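Local coordinates for protein aminotransferase class-III (Ochrobactrum anthropi, PDB 5GHG) that probably transfers amino groups between amines and keto acids or ketones as an omega-transaminase, using a vitamin B6 cofactor held here in its pyridoxamine phosphate form, at residues B[143-148]-B[209-214]; B[369-374]-B[445-450]. The protein carries 1 engineered substitution. One frame throughout, in Å; residues are numbered along the deposited sequence.

Contact 1 (B[143-148]-B[209-214]); sequences KIISRK and QLIIAE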
# COMPACT_ATOMS: atom_id res chain seq x y z
N LYS B 143 -10.79 7.36 -19.66
CA LYS B 143 -9.47 7.99 -19.64
C LYS B 143 -9.38 8.96 -18.46
O LYS B 143 -10.36 9.62 -18.09
CB LYS B 143 -9.20 8.72 -20.96
CG LYS B 143 -9.11 7.77 -22.18
CD LYS B 143 -9.07 8.54 -23.49
CE LYS B 143 -9.16 7.66 -24.72
NZ LYS B 143 -9.48 8.48 -25.94
N ILE B 144 -8.20 9.05 -17.87
CA ILE B 144 -7.93 9.95 -16.76
C ILE B 144 -6.84 10.89 -17.21
O ILE B 144 -5.80 10.44 -17.70
CB ILE B 144 -7.47 9.19 -15.50
CG1 ILE B 144 -8.36 7.97 -15.20
CG2 ILE B 144 -7.33 10.17 -14.31
CD1 ILE B 144 -9.71 8.28 -14.71
N ILE B 145 -7.06 12.19 -17.02
CA ILE B 145 -6.06 13.19 -17.34
C ILE B 145 -5.34 13.59 -16.05
O ILE B 145 -5.98 14.03 -15.10
CB ILE B 145 -6.70 14.42 -18.01
CG1 ILE B 145 -7.38 14.00 -19.32
CG2 ILE B 145 -5.63 15.48 -18.31
CD1 ILE B 145 -8.18 15.11 -19.96
N SER B 146 -4.02 13.45 -16.05
CA SER B 146 -3.13 13.90 -15.00
C SER B 146 -2.24 14.99 -15.57
O SER B 146 -2.41 15.42 -16.72
CB SER B 146 -2.31 12.72 -14.46
OG SER B 146 -1.71 13.09 -13.23
N ARG B 147 -1.25 15.40 -14.81
CA ARG B 147 -0.38 16.49 -15.25
C ARG B 147 1.09 16.12 -15.14
O ARG B 147 1.49 15.40 -14.21
CB ARG B 147 -0.64 17.76 -14.44
CG ARG B 147 -2.05 18.25 -14.55
CD ARG B 147 -2.29 19.43 -13.68
NE ARG B 147 -2.10 19.11 -12.26
CZ ARG B 147 -2.29 19.98 -11.28
NH1 ARG B 147 -2.70 21.20 -11.57
NH2 ARG B 147 -2.07 19.64 -10.01
N LYS B 148 1.88 16.62 -16.07
CA LYS B 148 3.33 16.52 -15.94
C LYS B 148 3.78 17.09 -14.60
O LYS B 148 3.32 18.16 -14.18
CB LYS B 148 4.02 17.24 -17.10
CG LYS B 148 3.92 16.49 -18.41
CD LYS B 148 4.64 17.27 -19.51
CE LYS B 148 4.53 16.60 -20.87
NZ LYS B 148 5.47 17.27 -21.83
N GLN B 209 -8.07 21.35 -25.71
CA GLN B 209 -7.61 20.76 -26.96
C GLN B 209 -7.35 19.27 -26.80
O GLN B 209 -7.65 18.48 -27.71
CB GLN B 209 -6.35 21.47 -27.48
CG GLN B 209 -6.63 22.88 -27.96
CD GLN B 209 -5.36 23.71 -28.06
OE1 GLN B 209 -4.25 23.17 -28.24
NE2 GLN B 209 -5.50 25.00 -27.96
N LEU B 210 -6.76 18.87 -25.68
CA LEU B 210 -6.57 17.45 -25.40
C LEU B 210 -7.92 16.72 -25.31
O LEU B 210 -8.10 15.65 -25.91
CB LEU B 210 -5.77 17.26 -24.11
CG LEU B 210 -5.50 15.82 -23.66
CD1 LEU B 210 -4.75 15.03 -24.71
CD2 LEU B 210 -4.72 15.78 -22.35
N ILE B 211 -8.86 17.28 -24.57
CA ILE B 211 -10.16 16.66 -24.40
C ILE B 211 -10.85 16.48 -25.76
O ILE B 211 -11.41 15.42 -26.07
CB ILE B 211 -11.03 17.46 -23.43
CG1 ILE B 211 -10.46 17.40 -22.00
CG2 ILE B 211 -12.50 17.01 -23.46
CD1 ILE B 211 -10.98 18.51 -21.10
N ILE B 212 -10.82 17.53 -26.58
CA ILE B 212 -11.45 17.44 -27.90
C ILE B 212 -10.77 16.40 -28.75
O ILE B 212 -11.43 15.57 -29.40
CB ILE B 212 -11.48 18.82 -28.57
CG1 ILE B 212 -12.58 19.67 -27.94
CG2 ILE B 212 -11.69 18.67 -30.09
CD1 ILE B 212 -12.48 21.15 -28.28
N ALA B 213 -9.43 16.39 -28.76
CA ALA B 213 -8.69 15.46 -29.61
C ALA B 213 -8.91 14.01 -29.18
O ALA B 213 -8.96 13.11 -30.01
CB ALA B 213 -7.21 15.79 -29.62
N GLU B 214 -8.99 13.76 -27.88
CA GLU B 214 -9.21 12.39 -27.41
C GLU B 214 -10.66 11.92 -27.61
O GLU B 214 -10.91 10.72 -27.59
CB GLU B 214 -8.82 12.29 -25.93
CG GLU B 214 -7.30 12.40 -25.70
CD GLU B 214 -6.53 11.23 -26.27
OE1 GLU B 214 -7.09 10.10 -26.28
OE2 GLU B 214 -5.38 11.42 -26.72

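Contact 2 (B[369-374]-B[445-450]); sequences PLVGEV and ATLNDV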
# COMPACT_ATOMS: atom_id res chain seq x y z
N PRO B 369 22.00 35.74 -5.21
CA PRO B 369 22.48 35.36 -6.55
C PRO B 369 22.18 33.92 -6.94
O PRO B 369 22.18 33.61 -8.14
CB PRO B 369 23.99 35.61 -6.47
CG PRO B 369 24.30 35.70 -5.02
CD PRO B 369 23.08 36.27 -4.37
N LEU B 370 21.91 33.03 -5.99
CA LEU B 370 21.63 31.63 -6.29
C LEU B 370 20.15 31.30 -6.36
O LEU B 370 19.80 30.14 -6.61
CB LEU B 370 22.29 30.74 -5.24
CG LEU B 370 23.80 30.62 -5.31
CD1 LEU B 370 24.29 29.67 -4.21
CD2 LEU B 370 24.23 30.12 -6.67
N VAL B 371 19.26 32.26 -6.13
CA VAL B 371 17.84 31.96 -5.99
C VAL B 371 17.14 32.37 -7.31
O VAL B 371 17.09 33.55 -7.65
CB VAL B 371 17.24 32.65 -4.79
CG1 VAL B 371 15.70 32.53 -4.81
CG2 VAL B 371 17.79 32.03 -3.49
N GLY B 372 16.61 31.39 -8.03
CA GLY B 372 15.87 31.68 -9.24
C GLY B 372 14.43 32.04 -8.96
O GLY B 372 13.88 32.96 -9.58
N GLU B 373 13.80 31.33 -8.03
CA GLU B 373 12.40 31.60 -7.66
C GLU B 373 12.15 31.14 -6.24
O GLU B 373 12.61 30.08 -5.83
CB GLU B 373 11.43 30.86 -8.59
CG GLU B 373 9.96 31.07 -8.22
CD GLU B 373 8.98 30.36 -9.16
OE1 GLU B 373 9.19 29.15 -9.45
OE2 GLU B 373 8.02 30.99 -9.62
N VAL B 374 11.37 31.93 -5.51
CA VAL B 374 10.74 31.49 -4.28
C VAL B 374 9.24 31.37 -4.56
O VAL B 374 8.64 32.31 -5.07
CB VAL B 374 11.02 32.47 -3.12
CG1 VAL B 374 10.31 32.01 -1.85
CG2 VAL B 374 12.53 32.62 -2.92
N ALA B 445 22.36 31.31 5.23
CA ALA B 445 23.78 31.04 5.42
C ALA B 445 24.25 29.93 4.48
O ALA B 445 25.37 29.97 3.97
CB ALA B 445 24.05 30.67 6.87
N THR B 446 23.40 28.93 4.25
CA THR B 446 23.71 27.87 3.30
C THR B 446 23.95 28.43 1.90
O THR B 446 24.92 28.06 1.23
CB THR B 446 22.56 26.86 3.24
OG1 THR B 446 22.50 26.12 4.46
CG2 THR B 446 22.77 25.90 2.09
N LEU B 447 23.06 29.31 1.44
CA LEU B 447 23.22 29.86 0.10
C LEU B 447 24.49 30.70 -0.00
O LEU B 447 25.17 30.67 -1.03
CB LEU B 447 22.00 30.67 -0.28
CG LEU B 447 20.73 29.82 -0.36
CD1 LEU B 447 19.54 30.65 -0.80
CD2 LEU B 447 20.93 28.64 -1.30
N ASN B 448 24.83 31.44 1.06
CA ASN B 448 26.10 32.18 1.06
C ASN B 448 27.30 31.24 1.00
O ASN B 448 28.25 31.48 0.25
CB ASN B 448 26.16 33.09 2.27
CG ASN B 448 25.20 34.25 2.16
OD1 ASN B 448 24.76 34.59 1.06
ND2 ASN B 448 24.84 34.84 3.28
N ASP B 449 27.28 30.16 1.79
CA ASP B 449 28.36 29.18 1.75
C ASP B 449 28.51 28.58 0.35
O ASP B 449 29.63 28.45 -0.16
CB ASP B 449 28.11 28.06 2.75
CG ASP B 449 28.44 28.45 4.18
OD1 ASP B 449 29.00 29.56 4.37
OD2 ASP B 449 28.14 27.64 5.11
N VAL B 450 27.41 28.16 -0.25
CA VAL B 450 27.47 27.53 -1.56
C VAL B 450 27.98 28.53 -2.60
O VAL B 450 28.81 28.20 -3.45
CB VAL B 450 26.09 26.97 -1.96
CG1 VAL B 450 26.13 26.48 -3.38
CG2 VAL B 450 25.68 25.83 -1.01

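Contact 1 (B[143-148]-B[209-214])
Lys143 and Ile145, alternate residues on one face of strand 143-147, meet the last turns of helix 196-214, which packs nearly antiparallel to the strand (154° between the local axes) against the large mixed sheet of the fold-type I aminotransferase domain. From CB, the Lys143 chain runs out fully extended beyond CG: CD passes 3.8 Å from Glu214 OE1, CE draws slightly closer, and NZ closes a salt bridge to that same OE1 at 2.9 Å. The glutamate side chain bends at its second torsion (chi2 -67°), and the lysine crosses it at about a right angle; OE1 receives the ammonium through its anti lone pair, on the side away from OE2. Thr218 OG1 hydrogen-bonds both Lys143 NZ and Glu214 O, binding the helix end to the chain that leads into strand 219-224. An alanine here in place of Lys143 would probably leave the Glu214 carboxylate without a charge to balance it and freer to turn, and Thr218 OG1 without one of its partners. Beyond the ion pair, two residues along the strand, the contact is apolar. Ile145 carries its two branches to successive helix residues: CG2 points tip to tip at Leu210, with CD2 4.2 Å away, while CG1, placed beside the backbone N (chi1 -61°), takes CD1 across the Ile211 side chain to lie 3.8 Å from Ile211 CG1.

Contact 2 (B[369-374]-B[445-450])
The backbones of 369-374 and 445-450 come nearest at Leu370 and Leu447, whose CA atoms lie 6.8 Å apart, where the chain leading into strand 371-377 passes beside a helix. Leu370 and Leu447 both direct their CB atoms at the opposing segment, and no hydrogen bond joins the two sides. Leu370 makes its contacts through CD1, which rests 3.4 Å from the carbonyl oxygen of Leu447 and, three residues further along the helix, 3.8 Å from CG1 of Val450; the leucine and valine side chains meet at a slant. This is the C-terminal helix 433-455 of the class-III aminotransferase fold packing against the entry to an outermost strand of the smaller domain's sheet, just ahead of a classic beta bulge in which Gly372 and Glu373 both face Glu384. Val371 supplies the second point of contact. With CG1 anti to the backbone N (chi1 170°), CG2 lies beside that N and meets Leu447 CD1 at 3.5 Å, tighter than usual for two methyl groups, with the side chains crossing at about a right angle. Helix 400-411 contributes Leu401 and Ala405 against Val450, while His368 NE2 hydrogen-bonds Asn448 OD1.

In the fold
From the N terminus, the chain forms three strands of the second sheet and strand 111-115 before it reaches strand 143-147, passes through strand 178-181, and returns along helix 196-214, where contact 1 closes a loop of 60 intervening residues before strand 219-224 joins the same sheet. The chain then completes that sheet and runs through helices 329-344 and 347-363 before contact 2 opens. Strand 371-377 begins the second loop, and 70 residues later helix 433-455 closes it. The two loops follow in series and neither nest nor cross. Contact 1 ties a helix to the sheet of the large domain; contact 2 ties the C-terminal helix to the other sheet. Their centres lie about 37 Å apart.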